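Local coordinates for protein N-terminal acetyltransferase B complex subunit NAT3 (Candida albicans, PDB 5K04) that probably catalyses, as the NAT3 subunit of the NatB complex, the transfer of an acetyl group from acetyl-CoA to the N-terminal amino group of proteins, at residues I109-K114 with I122-L127; L42-V47 with S91-E96; A60-Q65 with K69-H74. All blocks are in the same frame, centred on the assembly; numbering follows the deposited sequence.

Contact 1: I109-K114 with I122-L127. With COA (coenzyme A), chain D.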
# COMPACT_ATOMS: atom_id res chain seq x y z
N ILE B 109 -9.90 -23.23 21.79
CA ILE B 109 -9.11 -22.55 20.77
C ILE B 109 -8.09 -23.56 20.25
O ILE B 109 -7.43 -24.25 21.04
CB ILE B 109 -8.42 -21.29 21.32
CG1 ILE B 109 -9.41 -20.44 22.13
CG2 ILE B 109 -7.84 -20.46 20.17
CD1 ILE B 109 -8.81 -19.15 22.72
N ASP B 110 -7.98 -23.66 18.93
CA ASP B 110 -6.97 -24.50 18.31
C ASP B 110 -6.12 -23.66 17.35
O ASP B 110 -6.39 -22.48 17.10
CB ASP B 110 -7.60 -25.71 17.61
CG ASP B 110 -8.08 -25.39 16.20
OD1 ASP B 110 -8.58 -24.27 15.97
OD2 ASP B 110 -7.94 -26.27 15.33
N LEU B 111 -5.09 -24.31 16.81
CA LEU B 111 -4.08 -23.68 15.98
C LEU B 111 -3.20 -24.77 15.41
O LEU B 111 -3.13 -25.88 15.94
CB LEU B 111 -3.23 -22.68 16.77
CG LEU B 111 -2.54 -23.35 17.96
CD1 LEU B 111 -1.11 -23.82 17.65
CD2 LEU B 111 -2.55 -22.46 19.17
N PHE B 112 -2.49 -24.42 14.35
CA PHE B 112 -1.53 -25.31 13.72
C PHE B 112 -0.14 -24.76 13.93
O PHE B 112 0.11 -23.58 13.66
CB PHE B 112 -1.80 -25.46 12.23
CG PHE B 112 -3.14 -26.09 11.91
CD1 PHE B 112 -3.54 -27.26 12.53
CD2 PHE B 112 -3.97 -25.52 10.97
CE1 PHE B 112 -4.75 -27.85 12.23
CE2 PHE B 112 -5.18 -26.11 10.65
CZ PHE B 112 -5.57 -27.27 11.29
N VAL B 113 0.76 -25.61 14.41
CA VAL B 113 2.19 -25.33 14.49
C VAL B 113 2.92 -26.44 13.74
O VAL B 113 2.60 -27.62 13.91
CB VAL B 113 2.69 -25.23 15.95
CG1 VAL B 113 4.19 -25.17 16.00
CG2 VAL B 113 2.14 -23.98 16.59
N LYS B 114 3.87 -26.06 12.89
CA LYS B 114 4.64 -27.07 12.18
C LYS B 114 5.42 -27.91 13.18
O LYS B 114 5.85 -27.43 14.24
CB LYS B 114 5.58 -26.42 11.17
CG LYS B 114 4.88 -25.76 9.97
CD LYS B 114 3.95 -26.74 9.27
CE LYS B 114 3.42 -26.19 7.96
NZ LYS B 114 2.38 -27.09 7.38
N ILE B 122 6.19 -24.50 22.32
CA ILE B 122 6.47 -24.12 23.70
C ILE B 122 5.74 -22.83 24.06
O ILE B 122 5.17 -22.70 25.15
CB ILE B 122 8.00 -24.00 23.89
CG1 ILE B 122 8.64 -25.40 23.85
CG2 ILE B 122 8.36 -23.24 25.18
CD1 ILE B 122 10.16 -25.41 23.78
N LEU B 123 5.78 -21.86 23.15
CA LEU B 123 5.01 -20.63 23.31
C LEU B 123 3.56 -20.94 23.65
O LEU B 123 3.03 -20.47 24.66
CB LEU B 123 5.13 -19.80 22.03
CG LEU B 123 4.25 -18.57 21.76
CD1 LEU B 123 4.10 -17.73 22.97
CD2 LEU B 123 4.89 -17.72 20.68
N TYR B 124 2.91 -21.74 22.81
CA TYR B 124 1.51 -22.08 23.07
C TYR B 124 1.36 -23.01 24.27
O TYR B 124 0.35 -22.92 24.99
CB TYR B 124 0.91 -22.70 21.81
CG TYR B 124 0.79 -21.72 20.67
CD1 TYR B 124 -0.03 -20.60 20.76
CD2 TYR B 124 1.48 -21.92 19.48
CE1 TYR B 124 -0.15 -19.71 19.71
CE2 TYR B 124 1.38 -21.03 18.42
CZ TYR B 124 0.56 -19.93 18.54
OH TYR B 124 0.45 -19.04 17.49
N GLU B 125 2.33 -23.89 24.52
CA GLU B 125 2.28 -24.70 25.72
C GLU B 125 2.30 -23.83 26.97
O GLU B 125 1.58 -24.10 27.94
CB GLU B 125 3.42 -25.71 25.73
CG GLU B 125 3.13 -26.89 24.82
CD GLU B 125 4.24 -27.90 24.75
OE1 GLU B 125 5.36 -27.59 25.22
OE2 GLU B 125 3.99 -29.00 24.22
N LYS B 126 3.11 -22.77 26.97
CA LYS B 126 3.15 -21.87 28.11
C LYS B 126 1.82 -21.16 28.30
O LYS B 126 1.50 -20.73 29.41
CB LYS B 126 4.29 -20.87 27.94
CG LYS B 126 5.65 -21.47 28.28
CD LYS B 126 6.77 -20.47 28.08
CE LYS B 126 8.13 -21.14 28.24
NZ LYS B 126 9.26 -20.17 28.11
N LEU B 127 1.02 -21.04 27.24
CA LEU B 127 -0.30 -20.42 27.29
C LEU B 127 -1.41 -21.39 27.67
O LEU B 127 -2.57 -20.97 27.74
CB LEU B 127 -0.63 -19.79 25.94
CG LEU B 127 0.27 -18.61 25.55
CD1 LEU B 127 -0.16 -18.03 24.21
CD2 LEU B 127 0.25 -17.53 26.64
N1A COA D . 13.85 -17.87 20.69
C2A COA D . 13.78 -18.86 21.81
N3A COA D . 12.41 -18.81 22.45
C4A COA D . 11.30 -17.88 22.12
C5A COA D . 11.47 -16.77 20.97
C6A COA D . 12.84 -16.84 20.19
N6A COA D . 13.15 -16.04 19.06
N7A COA D . 10.13 -16.03 20.70
C8A COA D . 8.95 -16.59 21.58
N9A COA D . 9.82 -17.75 22.36
C1B COA D . 8.96 -18.78 23.27
C2B COA D . 9.55 -19.10 24.68
O2B COA D . 10.07 -20.35 25.13
C3B COA D . 8.68 -18.07 25.36
O3B COA D . 8.62 -17.59 26.71
P3B COA D . 9.45 -16.71 27.80
O7A COA D . 8.58 -15.49 28.10
O8A COA D . 9.52 -17.61 29.04
O9A COA D . 10.77 -16.37 27.16
C4B COA D . 7.42 -17.83 24.37
O4B COA D . 7.52 -18.52 23.05
C5B COA D . 6.53 -16.54 24.53
O5B COA D . 6.97 -15.23 24.15
P1A COA D . 6.44 -13.77 23.71
O1A COA D . 4.98 -13.74 23.95
O2A COA D . 7.24 -12.74 24.45
O3A COA D . 6.78 -13.70 22.18
P2A COA D . 7.00 -12.63 20.99
O4A COA D . 8.47 -12.36 20.91
O5A COA D . 6.10 -11.51 21.17
O6A COA D . 6.61 -13.54 19.73
CBP COA D . 6.63 -15.14 17.60
CCP COA D . 6.73 -14.89 19.26
CDP COA D . 6.91 -16.76 17.23
CEP COA D . 5.12 -14.63 17.03
CAP COA D . 7.86 -14.16 16.84
OAP COA D . 9.11 -14.09 17.49
C9P COA D . 7.61 -13.91 15.27
O9P COA D . 8.17 -14.67 14.29
N8P COA D . 6.29 -13.23 14.92
C7P COA D . 5.41 -13.68 13.69
C6P COA D . 5.90 -14.92 12.86
C5P COA D . 5.86 -16.48 13.39
O5P COA D . 6.94 -17.26 13.46
N4P COA D . 4.55 -16.94 13.90
C3P COA D . 3.73 -17.33 15.02
C2P COA D . 3.96 -18.30 16.17
S1P COA D . 4.05 -20.06 15.98

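Contact 2: L42-V47 with S91-E96. With COA (coenzyme A), chain D.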
# COMPACT_ATOMS: atom_id res chain seq x y z
N LEU B 42 -12.04 -10.56 15.74
CA LEU B 42 -10.94 -11.49 15.94
C LEU B 42 -9.74 -11.12 15.08
O LEU B 42 -8.84 -11.94 14.87
CB LEU B 42 -11.40 -12.92 15.66
CG LEU B 42 -12.69 -13.40 16.36
CD1 LEU B 42 -12.84 -14.92 16.33
CD2 LEU B 42 -12.78 -12.91 17.80
N PHE B 43 -9.72 -9.89 14.59
CA PHE B 43 -8.64 -9.36 13.77
C PHE B 43 -8.31 -8.01 14.40
O PHE B 43 -8.96 -6.99 14.14
CB PHE B 43 -9.04 -9.27 12.30
CG PHE B 43 -7.88 -9.10 11.34
CD1 PHE B 43 -6.60 -8.80 11.80
CD2 PHE B 43 -8.08 -9.21 9.96
CE1 PHE B 43 -5.55 -8.63 10.92
CE2 PHE B 43 -7.03 -9.05 9.07
CZ PHE B 43 -5.75 -8.77 9.55
N TYR B 44 -7.32 -8.03 15.29
CA TYR B 44 -6.92 -6.84 16.01
C TYR B 44 -5.40 -6.76 16.02
O TYR B 44 -4.69 -7.75 15.79
CB TYR B 44 -7.46 -6.83 17.45
CG TYR B 44 -7.25 -8.12 18.19
CD1 TYR B 44 -6.09 -8.36 18.92
CD2 TYR B 44 -8.22 -9.11 18.18
CE1 TYR B 44 -5.90 -9.56 19.62
CE2 TYR B 44 -8.04 -10.33 18.86
CZ TYR B 44 -6.88 -10.54 19.58
OH TYR B 44 -6.71 -11.74 20.23
N LYS B 45 -4.92 -5.56 16.32
CA LYS B 45 -3.52 -5.24 16.23
C LYS B 45 -3.05 -4.66 17.56
O LYS B 45 -3.83 -4.07 18.33
CB LYS B 45 -3.25 -4.23 15.11
CG LYS B 45 -3.99 -2.89 15.28
CD LYS B 45 -3.48 -1.85 14.28
CE LYS B 45 -4.20 -0.51 14.42
NZ LYS B 45 -3.72 0.41 13.34
N SER B 46 -1.77 -4.88 17.83
CA SER B 46 -1.10 -4.20 18.92
C SER B 46 -0.44 -2.95 18.37
O SER B 46 -0.06 -2.90 17.19
CB SER B 46 -0.06 -5.11 19.59
OG SER B 46 0.91 -5.59 18.67
N VAL B 47 -0.31 -1.95 19.23
CA VAL B 47 0.12 -0.61 18.87
C VAL B 47 0.94 -0.06 20.03
O VAL B 47 0.67 -0.37 21.19
CB VAL B 47 -1.14 0.23 18.52
CG1 VAL B 47 -1.00 1.64 18.92
CG2 VAL B 47 -1.51 0.09 17.02
N SER B 91 2.14 -13.56 23.36
CA SER B 91 1.31 -14.22 24.37
C SER B 91 0.09 -13.37 24.73
O SER B 91 -1.00 -13.92 24.96
CB SER B 91 2.17 -14.52 25.60
OG SER B 91 3.28 -15.33 25.26
N LYS B 92 0.23 -12.04 24.76
CA LYS B 92 -0.90 -11.18 25.08
C LYS B 92 -1.96 -11.21 23.98
O LYS B 92 -3.16 -11.28 24.27
CB LYS B 92 -0.43 -9.74 25.32
CG LYS B 92 -1.45 -8.66 24.90
CD LYS B 92 -1.04 -7.23 25.29
CE LYS B 92 -1.75 -6.78 26.57
NZ LYS B 92 -3.25 -6.71 26.40
N LEU B 93 -1.53 -11.14 22.71
CA LEU B 93 -2.45 -11.21 21.58
C LEU B 93 -3.25 -12.51 21.58
O LEU B 93 -4.46 -12.51 21.31
CB LEU B 93 -1.67 -11.07 20.27
CG LEU B 93 -1.10 -9.68 19.98
CD1 LEU B 93 -0.06 -9.76 18.88
CD2 LEU B 93 -2.21 -8.72 19.58
N CYS B 94 -2.59 -13.64 21.90
CA CYS B 94 -3.29 -14.92 21.98
C CYS B 94 -4.24 -14.96 23.18
O CYS B 94 -5.38 -15.44 23.07
CB CYS B 94 -2.26 -16.07 22.02
SG CYS B 94 -1.21 -16.26 20.60
N LEU B 95 -3.82 -14.40 24.33
CA LEU B 95 -4.64 -14.42 25.53
C LEU B 95 -5.86 -13.48 25.44
O LEU B 95 -6.90 -13.76 26.04
CB LEU B 95 -3.78 -14.05 26.73
CG LEU B 95 -2.87 -15.15 27.27
CD1 LEU B 95 -2.16 -14.65 28.53
CD2 LEU B 95 -3.66 -16.42 27.57
N GLU B 96 -5.74 -12.38 24.68
CA GLU B 96 -6.86 -11.46 24.49
C GLU B 96 -8.07 -12.13 23.82
O GLU B 96 -9.21 -11.69 24.02
CB GLU B 96 -6.38 -10.26 23.67
CG GLU B 96 -7.48 -9.35 23.08
CD GLU B 96 -8.28 -8.56 24.13
OE1 GLU B 96 -9.30 -7.94 23.74
OE2 GLU B 96 -7.89 -8.55 25.32
N1A COA D . 13.85 -17.87 20.69
C2A COA D . 13.78 -18.86 21.81
N3A COA D . 12.41 -18.81 22.45
C4A COA D . 11.30 -17.88 22.12
C5A COA D . 11.47 -16.77 20.97
C6A COA D . 12.84 -16.84 20.19
N6A COA D . 13.15 -16.04 19.06
N7A COA D . 10.13 -16.03 20.70
C8A COA D . 8.95 -16.59 21.58
N9A COA D . 9.82 -17.75 22.36
C1B COA D . 8.96 -18.78 23.27
C2B COA D . 9.55 -19.10 24.68
O2B COA D . 10.07 -20.35 25.13
C3B COA D . 8.68 -18.07 25.36
O3B COA D . 8.62 -17.59 26.71
P3B COA D . 9.45 -16.71 27.80
O7A COA D . 8.58 -15.49 28.10
O8A COA D . 9.52 -17.61 29.04
O9A COA D . 10.77 -16.37 27.16
C4B COA D . 7.42 -17.83 24.37
O4B COA D . 7.52 -18.52 23.05
C5B COA D . 6.53 -16.54 24.53
O5B COA D . 6.97 -15.23 24.15
P1A COA D . 6.44 -13.77 23.71
O1A COA D . 4.98 -13.74 23.95
O2A COA D . 7.24 -12.74 24.45
O3A COA D . 6.78 -13.70 22.18
P2A COA D . 7.00 -12.63 20.99
O4A COA D . 8.47 -12.36 20.91
O5A COA D . 6.10 -11.51 21.17
O6A COA D . 6.61 -13.54 19.73
CBP COA D . 6.63 -15.14 17.60
CCP COA D . 6.73 -14.89 19.26
CDP COA D . 6.91 -16.76 17.23
CEP COA D . 5.12 -14.63 17.03
CAP COA D . 7.86 -14.16 16.84
OAP COA D . 9.11 -14.09 17.49
C9P COA D . 7.61 -13.91 15.27
O9P COA D . 8.17 -14.67 14.29
N8P COA D . 6.29 -13.23 14.92
C7P COA D . 5.41 -13.68 13.69
C6P COA D . 5.90 -14.92 12.86
C5P COA D . 5.86 -16.48 13.39
O5P COA D . 6.94 -17.26 13.46
N4P COA D . 4.55 -16.94 13.90
C3P COA D . 3.73 -17.33 15.02
C2P COA D . 3.96 -18.30 16.17
S1P COA D . 4.05 -20.06 15.98

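Contact 3: A60-Q65 with K69-H74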
# COMPACT_ATOMS: atom_id res chain seq x y z
N ALA B 60 -7.84 -14.41 13.85
CA ALA B 60 -8.45 -15.64 14.29
C ALA B 60 -9.86 -15.72 13.70
O ALA B 60 -10.38 -14.76 13.14
CB ALA B 60 -8.48 -15.74 15.83
N LYS B 61 -10.48 -16.89 13.85
CA LYS B 61 -11.82 -17.12 13.33
C LYS B 61 -12.53 -18.11 14.24
O LYS B 61 -11.92 -18.74 15.11
CB LYS B 61 -11.79 -17.63 11.89
CG LYS B 61 -10.93 -18.89 11.69
CD LYS B 61 -11.27 -19.62 10.38
CE LYS B 61 -10.19 -20.62 10.04
NZ LYS B 61 -10.48 -21.34 8.78
N THR B 62 -13.84 -18.25 14.02
CA THR B 62 -14.62 -19.33 14.63
C THR B 62 -15.15 -20.25 13.54
O THR B 62 -15.35 -19.83 12.40
CB THR B 62 -15.80 -18.82 15.49
OG1 THR B 62 -16.74 -18.13 14.67
CG2 THR B 62 -15.31 -17.92 16.67
N GLU B 63 -15.39 -21.50 13.91
CA GLU B 63 -15.62 -22.59 12.97
C GLU B 63 -16.48 -23.62 13.67
O GLU B 63 -16.25 -23.92 14.84
CB GLU B 63 -14.29 -23.21 12.52
CG GLU B 63 -14.29 -23.79 11.11
CD GLU B 63 -12.99 -23.49 10.36
OE1 GLU B 63 -11.91 -23.93 10.81
OE2 GLU B 63 -13.05 -22.78 9.33
N GLY B 64 -17.47 -24.14 12.95
CA GLY B 64 -18.50 -25.00 13.51
C GLY B 64 -18.38 -26.43 13.04
O GLY B 64 -18.01 -26.69 11.89
N GLN B 65 -18.72 -27.37 13.93
CA GLN B 65 -18.60 -28.80 13.66
C GLN B 65 -19.73 -29.53 14.36
O GLN B 65 -20.33 -29.03 15.32
CB GLN B 65 -17.24 -29.35 14.13
CG GLN B 65 -16.04 -29.02 13.23
CD GLN B 65 -14.88 -30.00 13.40
OE1 GLN B 65 -14.27 -30.42 12.42
NE2 GLN B 65 -14.58 -30.36 14.64
N LYS B 69 -23.39 -28.02 15.76
CA LYS B 69 -23.86 -27.89 17.13
C LYS B 69 -22.74 -27.60 18.13
O LYS B 69 -23.01 -27.57 19.34
CB LYS B 69 -24.60 -29.17 17.54
CG LYS B 69 -25.87 -29.44 16.74
CD LYS B 69 -26.59 -30.68 17.25
CE LYS B 69 -27.93 -30.87 16.56
NZ LYS B 69 -28.63 -32.09 17.04
N GLU B 70 -21.52 -27.37 17.65
CA GLU B 70 -20.34 -27.32 18.51
C GLU B 70 -19.25 -26.52 17.81
O GLU B 70 -18.78 -26.92 16.74
CB GLU B 70 -19.88 -28.74 18.84
CG GLU B 70 -18.40 -28.93 19.06
CD GLU B 70 -18.10 -30.26 19.70
OE1 GLU B 70 -19.05 -31.06 19.87
OE2 GLU B 70 -16.93 -30.50 20.04
N TRP B 71 -18.85 -25.40 18.41
CA TRP B 71 -18.00 -24.40 17.79
C TRP B 71 -16.68 -24.28 18.53
O TRP B 71 -16.59 -24.57 19.73
CB TRP B 71 -18.70 -23.03 17.74
CG TRP B 71 -19.74 -22.95 16.69
CD1 TRP B 71 -20.99 -23.50 16.73
CD2 TRP B 71 -19.63 -22.30 15.42
NE1 TRP B 71 -21.67 -23.22 15.56
CE2 TRP B 71 -20.85 -22.48 14.74
CE3 TRP B 71 -18.62 -21.56 14.80
CZ2 TRP B 71 -21.09 -21.97 13.47
CZ3 TRP B 71 -18.85 -21.05 13.54
CH2 TRP B 71 -20.07 -21.26 12.89
N HIS B 72 -15.66 -23.82 17.80
CA HIS B 72 -14.36 -23.53 18.37
C HIS B 72 -13.75 -22.36 17.63
O HIS B 72 -14.13 -22.04 16.50
CB HIS B 72 -13.43 -24.73 18.29
CG HIS B 72 -13.01 -25.07 16.90
ND1 HIS B 72 -11.77 -24.74 16.40
CD2 HIS B 72 -13.67 -25.70 15.90
CE1 HIS B 72 -11.68 -25.16 15.15
NE2 HIS B 72 -12.82 -25.74 14.82
N THR B 73 -12.79 -21.70 18.27
CA THR B 73 -12.02 -20.64 17.63
C THR B 73 -10.70 -21.19 17.13
O THR B 73 -10.15 -22.17 17.66
CB THR B 73 -11.77 -19.44 18.55
OG1 THR B 73 -10.64 -19.70 19.36
CG2 THR B 73 -12.94 -19.23 19.45
N HIS B 74 -10.18 -20.56 16.08
CA HIS B 74 -8.96 -20.99 15.42
C HIS B 74 -8.07 -19.78 15.21
O HIS B 74 -8.54 -18.74 14.73
CB HIS B 74 -9.26 -21.67 14.08
CG HIS B 74 -8.02 -22.14 13.38
ND1 HIS B 74 -7.48 -23.39 13.60
CD2 HIS B 74 -7.22 -21.53 12.48
CE1 HIS B 74 -6.39 -23.52 12.87
NE2 HIS B 74 -6.20 -22.41 12.18

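Contact 1: I109-K114 with I122-L127
Tyr124, on helix 118-126, lays one face of its ring against the isobutyl end of Leu111 from strand 108-114. The methyl CD2 of Leu111 stands 3.6 Å from the centroid of the Tyr124 ring and 16° off its normal, a CH-pi contact displaced toward CD1 of Tyr124. Leu111 gets there with CG wedged between its own backbone N and carbonyl carbon (chi1 57°), and its second methyl, CD1, comes to 3.7 Å from CD2 of Tyr124. Obliquely to the ring, CG2 of Val113 reaches 3.6 Å from CE2 of Tyr124. That same carbon, CE2 of Tyr124, lies 3.7 Å from S1P of coenzyme A, placing the ring beside the thiol end of the cofactor.

Two residues on, Lys126 is extended beyond CG and carries its NZ to the other end of the cofactor, with hydrogen bonds of 2.7 Å to O8A, on the 3'-phosphate, and 3.0 Å to O3B of coenzyme A, and a third to O2B on the ribose. Val78 of strand 70-80 and Cys94 of helix 89-96 also touch Tyr124. The chemistry is thus divided: apolar packing against the strand places the tyrosine ring beside the sulfur, while Lys126 probably offsets phosphate charge.

Contact 2: L42-V47 with S91-E96
Strand 43-47 and helix 91-96 run roughly antiparallel, at 145°, with their axes 9.8 Å apart at closest approach and the CA atoms of Ser46 and Leu93 nearest. Tyr44 bridges the two elements. Its OH donates a hydrogen bond of 2.6 Å to the carbonyl O of Leu93; the oxygen lies at the edge of the ring and near its plane, and the hydroxyl sits in the carbonyl plane with a C=O...donor angle of 159°. A chi1 of 48° tucks CG of Tyr44 between its backbone N and carbonyl carbon, which sets the ring across to the carbonyl of Leu93.

The side chains of Leu93 and Tyr44 run alongside each other with opposite sense, CD2 of Leu93 lying 3.8 Å from CE1 of Tyr44 and 4.2 Å from CB of Ser46. Such packing of a helix on the sheet belongs to the GNAT fold, in which the start of this helix receives the cofactor pyrophosphate: Ser91 gives O1A of coenzyme A two hydrogen bonds, from N at 2.9 Å and from OG at 2.7 Å.

On the next turn Glu96 applies its aliphatic part, CG resting 3.7 Å from CZ of Tyr44, while its carboxylate plane stands nearly at right angles to the ring and OE2 bonds to Asn99. Ser46 turns its OG to Ser55 on the adjacent strand. Lys92 reaches outward, its NZ hydrogen-bonded to the carbonyl O of Phe245 in the partner protein chain.

Contact 3: A60-Q65 with K69-H74
The outer end of a beta hairpin, formed by strands 53-65 and 70-80, brings these segments together as antiparallel neighbours. Lys61 and His74 are a hydrogen-bonded pair, with Lys61 N to His74 O at 2.8 Å and His74 N to Lys61 O at 2.7 Å. Glu63 and His72 form the next such pair, also joined by two bonds, and Gln65 N reaches Glu70 O at 2.8 Å. Between them fall the non-hydrogen-bonded pairs Thr62-Thr73 and Gly64-Trp71.

Trp71 folds back across the strand. Gly64 CA lies 3.6 Å from the centroid of the six-membered ring of Trp71, 14° off its normal, so the indole covers backbone where there is no side chain. On the same face of the sheet, CG2 of Thr62 and CG2 of Thr73 meet at 3.9 Å.

Lys61 and His74 lie side by side on the other face, CE of Lys61 coming to 4.0 Å from CD2 of His74. Lys61 continues, extended beyond CG, to a salt bridge of 3.0 Å between its NZ and OE2 of Glu63, met on the syn side, somewhat out of the carboxylate plane. CB of Glu63 lies 3.7 Å from NE2 of His72.

Strand 108-114 follows on the far edge of strand 70-80, where Asp110 accepts a hydrogen bond from ND1 of His74. Helix 101-104 packs on the threonine face through Gln102 and Val103, and a backbone hydrogen bond joins Ala60 to Leu42, next to strand 43-48.

How the contacts relate
All three contacts draw on one mixed sheet. Contacts 1 and 2 are buried and each sets a helix on a strand; they touch through Leu127 with Ser91 and Cys94, and both meet coenzyme A, contact 2 at the pyrophosphate, contact 1 by hydrogen bonds at the 3'-phosphate end and by packing near the thiol. Contact 3 instead pairs strand with strand, passes from a buried inner end to an exposed tip, and lies away from the cofactor. Apolar packing on a ring carries contact 1, a single side-chain-to-backbone bond marks contact 2, and a backbone ladder rules contact 3. Asp110 ties contact 3 to contact 1, and the Leu42-Ala60 backbone bond ties it to contact 2.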